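Local coordinates for MmcR (Streptomyces lavendulae, PDB 3GWZ), which transfers the methyl group of S-adenosyl-L-methionine to the 6-hydroxyl of demethylated mitomycins A and B, building their quinone methoxy group, at residues F179-G184 with G211-L216; D300-V305 with R349-L354; F101-L104 with L109-Q112; A54-V59 with F133-W138. All blocks are in the same frame, centred on the assembly; numbering follows the deposited sequence.

Overall arrangement
From the N terminus, the long helix 32-61 supplies the first half of contact 4, whose loop closes only when the chain returns at 133-138. Nested inside that loop is contact 3, a short hairpin of the dimerisation domain that touches contact 4 through Phe101 and Ala58. Further along, contacts 1 and 2 follow in series, contact 1 lying within the O-methyltransferase domain. Contact 1 sets helix 173-197 against the glycine-rich turn beside the bound cofactor product, and it touches contact 4 through Phe133. Contact 2 joins two strands of the seven-stranded sheet, its centre about 51 Å from that of contact 3, across the chain's centre.

Contact 1 (F179-G184 with G211-L216); sequences FNRAMG and GGRGSL. With SAH (S-adenosyl-L-homocysteine), chain G.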
loop_
_atom_site.group_PDB
_atom_site.type_symbol
_atom_site.label_atom_id
_atom_site.label_comp_id
_atom_site.label_asym_id
_atom_site.label_seq_id
_atom_site.Cartn_x
_atom_site.Cartn_y
_atom_site.Cartn_z
ATOM N N PHE A 179 17.198 3.337 10.193
ATOM C CA PHE A 179 17.454 2.629 11.440
ATOM C C PHE A 179 16.230 2.605 12.373
ATOM O O PHE A 179 15.822 1.543 12.871
ATOM C CB PHE A 179 18.653 3.195 12.194
ATOM C CG PHE A 179 18.757 2.658 13.596
ATOM C CD1 PHE A 179 18.901 1.294 13.809
ATOM C CD2 PHE A 179 18.659 3.494 14.688
ATOM C CE1 PHE A 179 18.968 0.776 15.103
ATOM C CE2 PHE A 179 18.727 2.987 15.984
ATOM C CZ PHE A 179 18.887 1.623 16.186
ATOM N N ASN A 180 15.645 3.770 12.617
ATOM C CA ASN A 180 14.495 3.841 13.522
ATOM C C ASN A 180 13.294 3.019 13.066
ATOM O O ASN A 180 12.550 2.495 13.896
ATOM C CB ASN A 180 14.092 5.294 13.777
ATOM C CG ASN A 180 15.064 6.003 14.698
ATOM O OD1 ASN A 180 15.903 5.366 15.338
ATOM N ND2 ASN A 180 14.957 7.319 14.771
ATOM N N ARG A 181 13.107 2.909 11.751
ATOM C CA ARG A 181 12.086 2.021 11.199
ATOM C C ARG A 181 12.421 0.549 11.465
ATOM O O ARG A 181 11.542 -0.239 11.797
ATOM C CB ARG A 181 11.909 2.241 9.688
ATOM C CG ARG A 181 11.047 3.445 9.311
ATOM C CD ARG A 181 10.955 3.625 7.792
ATOM N NE ARG A 181 10.155 2.579 7.155
ATOM C CZ ARG A 181 8.834 2.634 6.989
ATOM N NH1 ARG A 181 8.149 3.690 7.431
ATOM N NH2 ARG A 181 8.194 1.637 6.379
ATOM N N ALA A 182 13.685 0.172 11.311
ATOM C CA ALA A 182 14.060 -1.229 11.488
ATOM C C ALA A 182 13.979 -1.646 12.955
ATOM O O ALA A 182 13.565 -2.761 13.270
ATOM C CB ALA A 182 15.459 -1.497 10.930
HETATM N N MSE A 183 14.399 -0.752 13.849
HETATM C CA MSE A 183 14.272 -0.992 15.286
HETATM C C MSE A 183 12.791 -0.927 15.682
HETATM O O MSE A 183 12.308 -1.723 16.495
HETATM C CB MSE A 183 15.065 0.074 16.054
HETATM C CG MSE A 183 15.187 -0.146 17.549
HETATM SE SE MSE A 183 16.269 -1.713 18.014
HETATM C CE MSE A 183 14.850 -2.915 18.570
ATOM N N GLY A 184 12.072 0.029 15.102
ATOM C CA GLY A 184 10.679 0.256 15.465
ATOM C C GLY A 184 9.751 -0.901 15.148
ATOM O O GLY A 184 8.761 -1.121 15.852
ATOM N N GLY A 211 14.043 4.787 24.775
ATOM C CA GLY A 211 12.849 4.067 24.349
ATOM C C GLY A 211 12.500 4.106 22.865
ATOM O O GLY A 211 11.400 3.696 22.482
ATOM N N GLY A 212 13.417 4.596 22.030
ATOM C CA GLY A 212 13.192 4.618 20.585
ATOM C C GLY A 212 11.985 5.451 20.182
ATOM O O GLY A 212 11.816 6.573 20.659
ATOM N N ARG A 213 11.130 4.916 19.311
ATOM C CA ARG A 213 9.962 5.670 18.868
ATOM C C ARG A 213 8.782 5.536 19.817
ATOM O O ARG A 213 7.708 6.064 19.548
ATOM C CB ARG A 213 9.547 5.273 17.449
ATOM C CG ARG A 213 10.441 5.868 16.387
ATOM C CD ARG A 213 10.079 5.359 15.007
ATOM N NE ARG A 213 10.722 6.164 13.974
ATOM C CZ ARG A 213 10.474 6.050 12.673
ATOM N NH1 ARG A 213 9.590 5.162 12.233
ATOM N NH2 ARG A 213 11.108 6.834 11.815
ATOM N N GLY A 214 8.977 4.817 20.916
ATOM C CA GLY A 214 7.999 4.818 21.987
ATOM C C GLY A 214 6.934 3.733 21.957
ATOM O O GLY A 214 5.991 3.792 22.735
ATOM N N SER A 215 7.063 2.745 21.073
ATOM C CA SER A 215 6.060 1.677 21.021
ATOM C C SER A 215 5.964 0.868 22.324
ATOM O O SER A 215 4.877 0.428 22.722
ATOM C CB SER A 215 6.264 0.761 19.799
ATOM O OG SER A 215 7.469 0.023 19.886
ATOM N N LEU A 216 7.087 0.667 22.999
ATOM C CA LEU A 216 7.041 -0.042 24.271
ATOM C C LEU A 216 6.221 0.745 25.295
ATOM O O LEU A 216 5.323 0.197 25.938
ATOM C CB LEU A 216 8.441 -0.325 24.821
ATOM C CG LEU A 216 8.445 -1.006 26.198
ATOM C CD1 LEU A 216 7.705 -2.336 26.135
ATOM C CD2 LEU A 216 9.871 -1.205 26.726
HETATM N N SAH G . 14.333 0.926 23.288
HETATM C CA SAH G . 14.061 1.031 21.813
HETATM C CB SAH G . 15.293 1.432 20.977
HETATM C CG SAH G . 16.517 0.501 21.066
HETATM S SD SAH G . 17.818 1.013 19.951
HETATM C C SAH G . 13.523 -0.280 21.314
HETATM O O SAH G . 12.947 -0.328 20.222
HETATM O OXT SAH G . 13.638 -1.315 21.985
HETATM C "C5'" SAH G . 18.852 1.916 21.088
HETATM C "C4'" SAH G . 18.402 3.375 21.315
HETATM O "O4'" SAH G . 19.296 4.108 22.186
HETATM C "C3'" SAH G . 18.260 4.246 20.063
HETATM O "O3'" SAH G . 16.877 4.594 19.892
HETATM C "C2'" SAH G . 19.079 5.511 20.334
HETATM O "O2'" SAH G . 18.420 6.723 19.946
HETATM C "C1'" SAH G . 19.196 5.505 21.840
HETATM N N9 SAH G . 20.399 6.180 22.375
HETATM C C8 SAH G . 21.677 5.973 21.984
HETATM N N7 SAH G . 22.527 6.737 22.717
HETATM C C5 SAH G . 21.775 7.433 23.603
HETATM C C6 SAH G . 22.034 8.409 24.679
HETATM N N6 SAH G . 23.313 8.781 24.931
HETATM N N1 SAH G . 20.972 8.905 25.370
HETATM C C2 SAH G . 19.715 8.521 25.100
HETATM N N3 SAH G . 19.405 7.630 24.134
HETATM C C4 SAH G . 20.376 7.065 23.374
HETATM O O HOH W 1 8.843 5.763 9.464
#
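Arg213 has CG anti to its carbonyl carbon (chi1 -77°) and runs extended from CG to NE, a reach long enough to lay its guanidinium against helix 173-197. There it rests on the backbone of Asn180 and Arg181, with Asn180 C and Arg181 N 4.1 Å above the centre of one face. Asn180 CB comes to 3.5 Å from Arg213 NE. Arg181, bent at chi3 (70°), carries its own guanidinium off at 82° to that of Arg213 while its CG lies 3.7 Å from Arg213 NH1. A water bridges the two arginines, accepting from Arg181 NH1 at 3.0 Å and from Arg213 NH1 at 2.9 Å.

The turn 211-214 belongs to the glycine-rich loop of the class I methyltransferase fold, here a type II' beta turn leading to Gly214 as N-cap of helix 215-223. Glycine suits position 212, where phi is positive and a side chain would strike the ligand: the CA of S-adenosyl-L-homocysteine lies 3.6 Å from Gly212 N. The N-H of Gly212 is hydrogen-bonded to Glu233 OE2. Across the pocket, Met183, present as selenomethionine, brings SE to 3.7 Å from the ligand's SD, and the ring of Phe179 meets the same sulfur at its edge, with CZ 4.0 Å away.

Glu177 and Glu240 form salt bridges with Arg213 NH2 and NE, and Asn180 ND2 also bonds to Glu240. Through these bonds Arg213 joins the 211-214 turn to helices 173-197 and 235-247. The two carboxylates would offset the charge of Arg213, probably easing its nearness to Arg181.

Contact 2 (D300-V305 with R349-L354); sequences DSRLLV and RVERSL
Arg302 and Glu351 reach for each other across the strand that lies between theirs, their flat ends turned 65° apart. Both belong to the mixed seven-stranded sheet of the class I methyltransferase fold, in which 361-368 runs between 302-308 and the outermost strand 348-355. The backbones therefore stay well separated, with the CA atoms of Arg302 and Glu351 9.2 Å apart, and the gap is spanned here by two long side chains.

Arg302 bends at chi2 (-59°), folding its guanidinium back over the start of its own strand. Glu351, bent at chi2, turns OE2 toward Arg302. The resulting salt bridge, Arg302 NH2 to Glu351 OE2, is long at 3.9 Å. Because the oxygen stands well out of the guanidinium plane, no N-H points at it and the attraction is one of charge alone.

The firmer partner of Glu351 is Arg367 on the intervening strand, which makes a salt bridge with OE1; the carboxylate is thus shared between two arginines at the sheet surface. Glu351 and Arg352 both face Glu365 in a classic beta bulge, and Arg352 NE pairs with that glutamate.

What fixes the rotation of the Arg302 guanidinium is a bond within its own segment: NH1 donates to Ser301 O at 3.0 Å with an angle of 162°, the oxygen lying almost in the guanidinium plane.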
loop_
_atom_site.group_PDB
_atom_site.type_symbol
_atom_site.label_atom_id
_atom_site.label_comp_id
_atom_site.label_asym_id
_atom_site.label_seq_id
_atom_site.Cartn_x
_atom_site.Cartn_y
_atom_site.Cartn_z
ATOM N N ASP A 300 11.790 1.003 46.585
ATOM C CA ASP A 300 10.725 0.134 46.096
ATOM C C ASP A 300 10.664 0.091 44.560
ATOM O O ASP A 300 9.879 -0.656 43.982
ATOM C CB ASP A 300 9.372 0.573 46.671
ATOM C CG ASP A 300 9.202 2.095 46.701
ATOM O OD1 ASP A 300 10.080 2.796 47.258
ATOM O OD2 ASP A 300 8.175 2.596 46.186
ATOM N N SER A 301 11.498 0.891 43.906
ATOM C CA SER A 301 11.504 0.940 42.446
ATOM C C SER A 301 11.969 -0.376 41.840
ATOM O O SER A 301 12.682 -1.150 42.480
ATOM C CB SER A 301 12.401 2.074 41.947
ATOM O OG SER A 301 11.806 3.330 42.199
ATOM N N ARG A 302 11.560 -0.625 40.600
ATOM C CA ARG A 302 12.051 -1.777 39.865
ATOM C C ARG A 302 12.632 -1.344 38.520
ATOM O O ARG A 302 12.151 -0.390 37.905
ATOM C CB ARG A 302 10.938 -2.814 39.668
ATOM C CG ARG A 302 10.508 -3.531 40.952
ATOM C CD ARG A 302 11.684 -4.261 41.585
ATOM N NE ARG A 302 11.298 -5.058 42.749
ATOM C CZ ARG A 302 11.443 -4.667 44.012
ATOM N NH1 ARG A 302 11.958 -3.475 44.292
ATOM N NH2 ARG A 302 11.066 -5.471 44.999
ATOM N N LEU A 303 13.684 -2.031 38.085
ATOM C CA LEU A 303 14.256 -1.808 36.762
ATOM C C LEU A 303 14.061 -3.070 35.942
ATOM O O LEU A 303 14.352 -4.173 36.421
ATOM C CB LEU A 303 15.749 -1.491 36.863
ATOM C CG LEU A 303 16.557 -1.556 35.560
ATOM C CD1 LEU A 303 16.045 -0.535 34.557
ATOM C CD2 LEU A 303 18.038 -1.317 35.844
ATOM N N LEU A 304 13.539 -2.912 34.727
ATOM C CA LEU A 304 13.418 -4.028 33.800
ATOM C C LEU A 304 14.428 -3.883 32.671
ATOM O O LEU A 304 14.255 -3.064 31.773
ATOM C CB LEU A 304 12.013 -4.105 33.196
ATOM C CG LEU A 304 10.833 -4.099 34.171
ATOM C CD1 LEU A 304 9.526 -4.296 33.403
ATOM C CD2 LEU A 304 11.006 -5.172 35.242
ATOM N N VAL A 305 15.488 -4.678 32.721
ATOM C CA VAL A 305 16.389 -4.759 31.599
ATOM C C VAL A 305 15.784 -5.762 30.620
ATOM O O VAL A 305 15.613 -6.930 30.940
ATOM C CB VAL A 305 17.806 -5.188 32.028
ATOM C CG1 VAL A 305 18.642 -5.513 30.791
ATOM C CG2 VAL A 305 18.463 -4.075 32.827
ATOM N N ARG A 349 20.637 -5.592 41.877
ATOM C CA ARG A 349 20.636 -7.044 41.874
ATOM C C ARG A 349 19.401 -7.619 41.202
ATOM O O ARG A 349 18.328 -7.006 41.204
ATOM C CB ARG A 349 20.783 -7.587 43.299
ATOM C CG ARG A 349 19.565 -7.393 44.172
ATOM C CD ARG A 349 19.833 -7.940 45.572
ATOM N NE ARG A 349 20.104 -9.376 45.552
ATOM C CZ ARG A 349 20.929 -9.996 46.391
ATOM N NH1 ARG A 349 21.590 -9.307 47.313
ATOM N NH2 ARG A 349 21.108 -11.306 46.299
ATOM N N VAL A 350 19.559 -8.804 40.625
ATOM C CA VAL A 350 18.478 -9.434 39.891
ATOM C C VAL A 350 17.464 -10.045 40.843
ATOM O O VAL A 350 17.825 -10.822 41.729
ATOM C CB VAL A 350 19.006 -10.532 38.953
ATOM C CG1 VAL A 350 17.846 -11.221 38.233
ATOM C CG2 VAL A 350 19.993 -9.942 37.956
ATOM N N GLU A 351 16.198 -9.694 40.655
ATOM C CA GLU A 351 15.118 -10.279 41.435
ATOM C C GLU A 351 14.643 -11.548 40.738
ATOM O O GLU A 351 14.521 -12.604 41.354
ATOM C CB GLU A 351 13.965 -9.290 41.575
ATOM C CG GLU A 351 13.008 -9.604 42.709
ATOM C CD GLU A 351 13.567 -9.216 44.069
ATOM O OE1 GLU A 351 14.809 -9.132 44.206
ATOM O OE2 GLU A 351 12.760 -8.993 45.000
ATOM N N ARG A 352 14.380 -11.439 39.442
ATOM C CA ARG A 352 14.002 -12.600 38.651
ATOM C C ARG A 352 14.084 -12.267 37.172
ATOM O O ARG A 352 14.217 -11.101 36.797
ATOM C CB ARG A 352 12.594 -13.075 39.016
ATOM C CG ARG A 352 11.512 -12.045 38.777
ATOM C CD ARG A 352 10.233 -12.420 39.510
ATOM N NE ARG A 352 9.293 -11.305 39.570
ATOM C CZ ARG A 352 8.103 -11.290 38.978
ATOM N NH1 ARG A 352 7.694 -12.341 38.281
ATOM N NH2 ARG A 352 7.316 -10.227 39.092
ATOM N N SER A 353 14.028 -13.293 36.333
ATOM C CA SER A 353 14.004 -13.085 34.895
ATOM C C SER A 353 12.828 -13.838 34.305
ATOM O O SER A 353 12.573 -14.989 34.661
ATOM C CB SER A 353 15.325 -13.508 34.241
ATOM O OG SER A 353 15.408 -14.913 34.096
ATOM N N LEU A 354 12.108 -13.170 33.411
ATOM C CA LEU A 354 10.867 -13.689 32.854
ATOM C C LEU A 354 10.976 -13.857 31.344
ATOM O O LEU A 354 11.683 -13.097 30.673
ATOM C CB LEU A 354 9.721 -12.728 33.177
ATOM C CG LEU A 354 9.676 -12.289 34.640
ATOM C CD1 LEU A 354 8.928 -10.975 34.813
ATOM C CD2 LEU A 354 9.059 -13.393 35.488
#

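Contact 3 (F101-L104 with L109-Q112); sequences FDDL and LFAQ
The ring of Phe101 meets the backbone edge-on, with Ala111 O lying in its plane, while Gln112 OE1 approaches obliquely to 3.7 Å from CE2. That amide is turned only 23° from the ring, and its OE1 is held by Ser116 OG. The second ring, Phe110, lies obliquely beside the carboxylate of Asp103, CE1 being 3.7 Å from Asp103 CG, and a water sits over the rim of one of its faces. This water donates both to Asp103 OD1 and to Leu109 O, tying the acid to the opposite strand. Asp103 has CG anti to the backbone N (chi1 178°), which brings the carboxylate obliquely over to CE1 of the ring. An aspartate suits this exposed place, where its OD1 also accepts from Gly105 N in the connecting loop.

The two strands form an antiparallel hairpin. Asp102 and Ala111 are a hydrogen-bonded pair, N to O 2.9 Å in each direction, and Asp103 and Phe110 the adjoining non-hydrogen-bonded pair. Leu104 N adds a bond to Leu109 O at 3.1 Å. On the face carrying Asp102 and Ala111, the small alanine leaves room for Leu104, whose CD2 rests 4.0 Å from Ala111 CB. A second water joins Asp102 OD2 to Gln112 O.

Within the dimerisation domain, Phe101 and Phe110 pack on Leu92 of helix 85-97. Strand 72-73 extends the sheet beyond 109-111, and Gly247 of the second subunit packs on Leu104 and Leu109.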
loop_
_atom_site.group_PDB
_atom_site.type_symbol
_atom_site.label_atom_id
_atom_site.label_comp_id
_atom_site.label_asym_id
_atom_site.label_seq_id
_atom_site.Cartn_x
_atom_site.Cartn_y
_atom_site.Cartn_z
ATOM N N PHE A 101 10.459 -13.938 -5.710
ATOM C CA PHE A 101 9.676 -13.707 -6.930
ATOM C C PHE A 101 9.539 -15.027 -7.693
ATOM O O PHE A 101 10.366 -15.921 -7.544
ATOM C CB PHE A 101 10.306 -12.667 -7.869
ATOM C CG PHE A 101 10.534 -11.314 -7.246
ATOM C CD1 PHE A 101 11.827 -10.850 -7.029
ATOM C CD2 PHE A 101 9.470 -10.498 -6.910
ATOM C CE1 PHE A 101 12.057 -9.614 -6.472
ATOM C CE2 PHE A 101 9.687 -9.252 -6.353
ATOM C CZ PHE A 101 10.987 -8.806 -6.129
ATOM N N ASP A 102 8.492 -15.136 -8.508
ATOM C CA ASP A 102 8.335 -16.258 -9.435
ATOM C C ASP A 102 8.657 -15.793 -10.854
ATOM O O ASP A 102 8.222 -14.724 -11.284
ATOM C CB ASP A 102 6.894 -16.798 -9.411
ATOM C CG ASP A 102 6.619 -17.730 -8.233
ATOM O OD1 ASP A 102 7.577 -18.264 -7.627
ATOM O OD2 ASP A 102 5.424 -17.936 -7.920
ATOM N N ASP A 103 9.426 -16.592 -11.580
ATOM C CA ASP A 103 9.640 -16.361 -13.003
ATOM C C ASP A 103 8.558 -17.160 -13.733
ATOM O O ASP A 103 8.541 -18.379 -13.645
ATOM C CB ASP A 103 11.037 -16.855 -13.400
ATOM C CG ASP A 103 11.326 -16.684 -14.882
ATOM O OD1 ASP A 103 10.373 -16.540 -15.679
ATOM O OD2 ASP A 103 12.516 -16.703 -15.254
ATOM N N LEU A 104 7.635 -16.487 -14.416
ATOM C CA LEU A 104 6.506 -17.209 -15.014
ATOM C C LEU A 104 6.932 -18.077 -16.203
ATOM O O LEU A 104 6.196 -18.968 -16.624
ATOM C CB LEU A 104 5.363 -16.259 -15.395
ATOM C CG LEU A 104 4.658 -15.567 -14.216
ATOM C CD1 LEU A 104 3.293 -15.048 -14.633
ATOM C CD2 LEU A 104 4.532 -16.490 -13.008
ATOM N N LEU A 109 7.544 -12.387 -18.098
ATOM C CA LEU A 109 6.785 -12.029 -16.903
ATOM C C LEU A 109 7.389 -12.519 -15.592
ATOM O O LEU A 109 7.934 -13.617 -15.511
ATOM C CB LEU A 109 5.357 -12.564 -17.014
ATOM C CG LEU A 109 4.497 -11.871 -18.064
ATOM C CD1 LEU A 109 3.186 -12.622 -18.221
ATOM C CD2 LEU A 109 4.257 -10.424 -17.663
ATOM N N PHE A 110 7.267 -11.692 -14.563
ATOM C CA PHE A 110 7.621 -12.076 -13.210
ATOM C C PHE A 110 6.469 -11.737 -12.278
ATOM O O PHE A 110 5.694 -10.828 -12.562
ATOM C CB PHE A 110 8.902 -11.356 -12.776
ATOM C CG PHE A 110 10.112 -11.802 -13.528
ATOM C CD1 PHE A 110 10.920 -12.807 -13.025
ATOM C CD2 PHE A 110 10.430 -11.238 -14.751
ATOM C CE1 PHE A 110 12.046 -13.231 -13.726
ATOM C CE2 PHE A 110 11.539 -11.655 -15.451
ATOM C CZ PHE A 110 12.346 -12.658 -14.935
ATOM N N ALA A 111 6.355 -12.468 -11.174
ATOM C CA ALA A 111 5.234 -12.287 -10.250
ATOM C C ALA A 111 5.674 -12.284 -8.796
ATOM O O ALA A 111 6.720 -12.827 -8.449
ATOM C CB ALA A 111 4.187 -13.376 -10.459
ATOM N N GLN A 112 4.856 -11.675 -7.949
ATOM C CA GLN A 112 5.035 -11.766 -6.511
ATOM C C GLN A 112 4.910 -13.214 -6.088
ATOM O O GLN A 112 4.105 -13.946 -6.651
ATOM C CB GLN A 112 3.927 -10.986 -5.811
ATOM C CG GLN A 112 4.281 -10.500 -4.420
ATOM C CD GLN A 112 5.132 -9.258 -4.480
ATOM O OE1 GLN A 112 6.352 -9.329 -4.665
ATOM N NE2 GLN A 112 4.493 -8.101 -4.345
HETATM O O HOH W 2 3.500 -16.260 -7.923
HETATM O O HOH W 3 9.791 -14.511 -17.338
#

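Contact 4 (A54-V59 with F133-W138); sequences AIHVAV and FQAAPW
Gln134 OE1 accepts from His56 NE2 at 3.1 Å, with an N-H...O angle of 151°, across a buried helix-packing contact between helix 32-61 and the chain where helices 126-135 and 137-144 meet. The donor lies in the carbonyl plane, on a lone pair of OE1, although the oxygen is tilted 20° from the imidazole plane. Ring and amide stand nearly perpendicular, 82° apart. Gln134 is extended beyond CG, and this carries its amide past the histidine so that OE1 reaches NE2 while CB remains beside the same nitrogen at 3.4 Å. The geometry is consistent with a proton on His56 NE2.

One face of the imidazole is covered by backbone, with Gln134 O and Ala135 N both over its rim. Histidine suits the site because it offers a flat surface to the peptide and a donor at its far end. Alanine at 135 lets the backbones come close: the CA atoms of His56 and Ala135 are just 4.7 Å apart. Arg53, one turn earlier on the same helix, donates from NH1 to Gln134 O, giving this buried carbonyl a charged partner.

Beyond the segments, a third subunit covers the contact, its Leu46 packing on Gln134 and its Ile45 on Ile55. The contact thus links the long helix 32-61 to helices 126-135 and 137-144. The methyl of Ala135 meets the histidine stem, CB to CB of His56 at 3.8 Å.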
loop_
_atom_site.group_PDB
_atom_site.type_symbol
_atom_site.label_atom_id
_atom_site.label_comp_id
_atom_site.label_asym_id
_atom_site.label_seq_id
_atom_site.Cartn_x
_atom_site.Cartn_y
_atom_site.Cartn_z
ATOM N N ALA A 54 21.316 -8.944 -3.690
ATOM C CA ALA A 54 20.296 -8.876 -4.738
ATOM C C ALA A 54 18.940 -8.479 -4.138
ATOM O O ALA A 54 18.182 -7.713 -4.736
ATOM C CB ALA A 54 20.200 -10.213 -5.484
ATOM N N ILE A 55 18.642 -8.994 -2.950
ATOM C CA ILE A 55 17.423 -8.589 -2.250
ATOM C C ILE A 55 17.491 -7.102 -1.891
ATOM O O ILE A 55 16.508 -6.370 -2.033
ATOM C CB ILE A 55 17.166 -9.456 -0.998
ATOM C CG1 ILE A 55 16.687 -10.856 -1.425
ATOM C CG2 ILE A 55 16.149 -8.776 -0.074
ATOM C CD1 ILE A 55 16.284 -11.759 -0.283
ATOM N N HIS A 56 18.658 -6.638 -1.446
ATOM C CA HIS A 56 18.796 -5.227 -1.097
ATOM C C HIS A 56 18.457 -4.346 -2.291
ATOM O O HIS A 56 17.732 -3.358 -2.163
ATOM C CB HIS A 56 20.208 -4.923 -0.583
ATOM C CG HIS A 56 20.563 -5.680 0.660
ATOM N ND1 HIS A 56 21.859 -6.013 0.990
ATOM C CD2 HIS A 56 19.781 -6.203 1.636
ATOM C CE1 HIS A 56 21.863 -6.692 2.123
ATOM N NE2 HIS A 56 20.613 -6.828 2.532
ATOM N N VAL A 57 18.975 -4.714 -3.455
ATOM C CA VAL A 57 18.745 -3.926 -4.656
ATOM C C VAL A 57 17.282 -3.993 -5.072
ATOM O O VAL A 57 16.714 -2.984 -5.488
ATOM C CB VAL A 57 19.658 -4.351 -5.821
ATOM C CG1 VAL A 57 19.268 -3.612 -7.096
ATOM C CG2 VAL A 57 21.108 -4.060 -5.468
ATOM N N ALA A 58 16.666 -5.169 -4.949
ATOM C CA ALA A 58 15.235 -5.288 -5.262
ATOM C C ALA A 58 14.364 -4.375 -4.382
ATOM O O ALA A 58 13.393 -3.776 -4.859
ATOM C CB ALA A 58 14.769 -6.747 -5.165
ATOM N N VAL A 59 14.692 -4.267 -3.099
ATOM C CA VAL A 59 13.907 -3.381 -2.243
ATOM C C VAL A 59 14.271 -1.920 -2.466
ATOM O O VAL A 59 13.404 -1.054 -2.418
ATOM C CB VAL A 59 13.975 -3.743 -0.740
ATOM C CG1 VAL A 59 13.422 -5.158 -0.511
ATOM C CG2 VAL A 59 15.388 -3.603 -0.216
ATOM N N PHE A 133 17.135 -1.178 5.511
ATOM C CA PHE A 133 18.214 -0.684 6.379
ATOM C C PHE A 133 19.555 -1.223 5.876
ATOM O O PHE A 133 20.511 -0.473 5.690
ATOM C CB PHE A 133 17.914 -1.159 7.816
ATOM C CG PHE A 133 18.960 -0.788 8.862
ATOM C CD1 PHE A 133 19.496 0.483 8.926
ATOM C CD2 PHE A 133 19.334 -1.718 9.829
ATOM C CE1 PHE A 133 20.440 0.816 9.915
ATOM C CE2 PHE A 133 20.268 -1.400 10.826
ATOM C CZ PHE A 133 20.817 -0.121 10.863
ATOM N N GLN A 134 19.604 -2.528 5.631
ATOM C CA GLN A 134 20.817 -3.195 5.156
ATOM C C GLN A 134 21.219 -2.780 3.736
ATOM O O GLN A 134 22.376 -2.930 3.341
ATOM C CB GLN A 134 20.617 -4.709 5.182
ATOM C CG GLN A 134 20.464 -5.288 6.573
ATOM C CD GLN A 134 19.997 -6.726 6.542
ATOM O OE1 GLN A 134 19.886 -7.333 5.472
ATOM N NE2 GLN A 134 19.701 -7.277 7.714
ATOM N N ALA A 135 20.258 -2.283 2.968
ATOM C CA ALA A 135 20.525 -1.853 1.598
ATOM C C ALA A 135 21.475 -0.656 1.563
ATOM O O ALA A 135 22.221 -0.473 0.598
ATOM C CB ALA A 135 19.221 -1.513 0.891
ATOM N N ALA A 136 21.443 0.158 2.617
ATOM C CA ALA A 136 22.303 1.332 2.710
ATOM C C ALA A 136 23.776 0.978 2.555
ATOM O O ALA A 136 24.263 0.026 3.169
ATOM C CB ALA A 136 22.082 2.072 4.034
ATOM N N PRO A 137 24.499 1.764 1.743
ATOM C CA PRO A 137 25.915 1.483 1.473
ATOM C C PRO A 137 26.747 1.497 2.751
ATOM O O PRO A 137 27.693 0.722 2.869
ATOM C CB PRO A 137 26.323 2.622 0.527
ATOM C CG PRO A 137 25.268 3.692 0.742
ATOM C CD PRO A 137 24.010 2.901 0.947
ATOM N N TRP A 138 26.389 2.353 3.707
ATOM C CA TRP A 138 27.178 2.467 4.935
ATOM C C TRP A 138 26.971 1.282 5.868
ATOM O O TRP A 138 27.822 0.979 6.714
ATOM C CB TRP A 138 26.899 3.799 5.654
ATOM C CG TRP A 138 25.450 4.219 5.679
ATOM C CD1 TRP A 138 24.859 5.144 4.875
ATOM C CD2 TRP A 138 24.418 3.732 6.556
ATOM N NE1 TRP A 138 23.534 5.278 5.197
ATOM C CE2 TRP A 138 23.234 4.419 6.222
ATOM C CE3 TRP A 138 24.385 2.784 7.586
ATOM C CZ2 TRP A 138 22.023 4.190 6.878
ATOM C CZ3 TRP A 138 23.180 2.551 8.239
ATOM C CH2 TRP A 138 22.013 3.260 7.883
#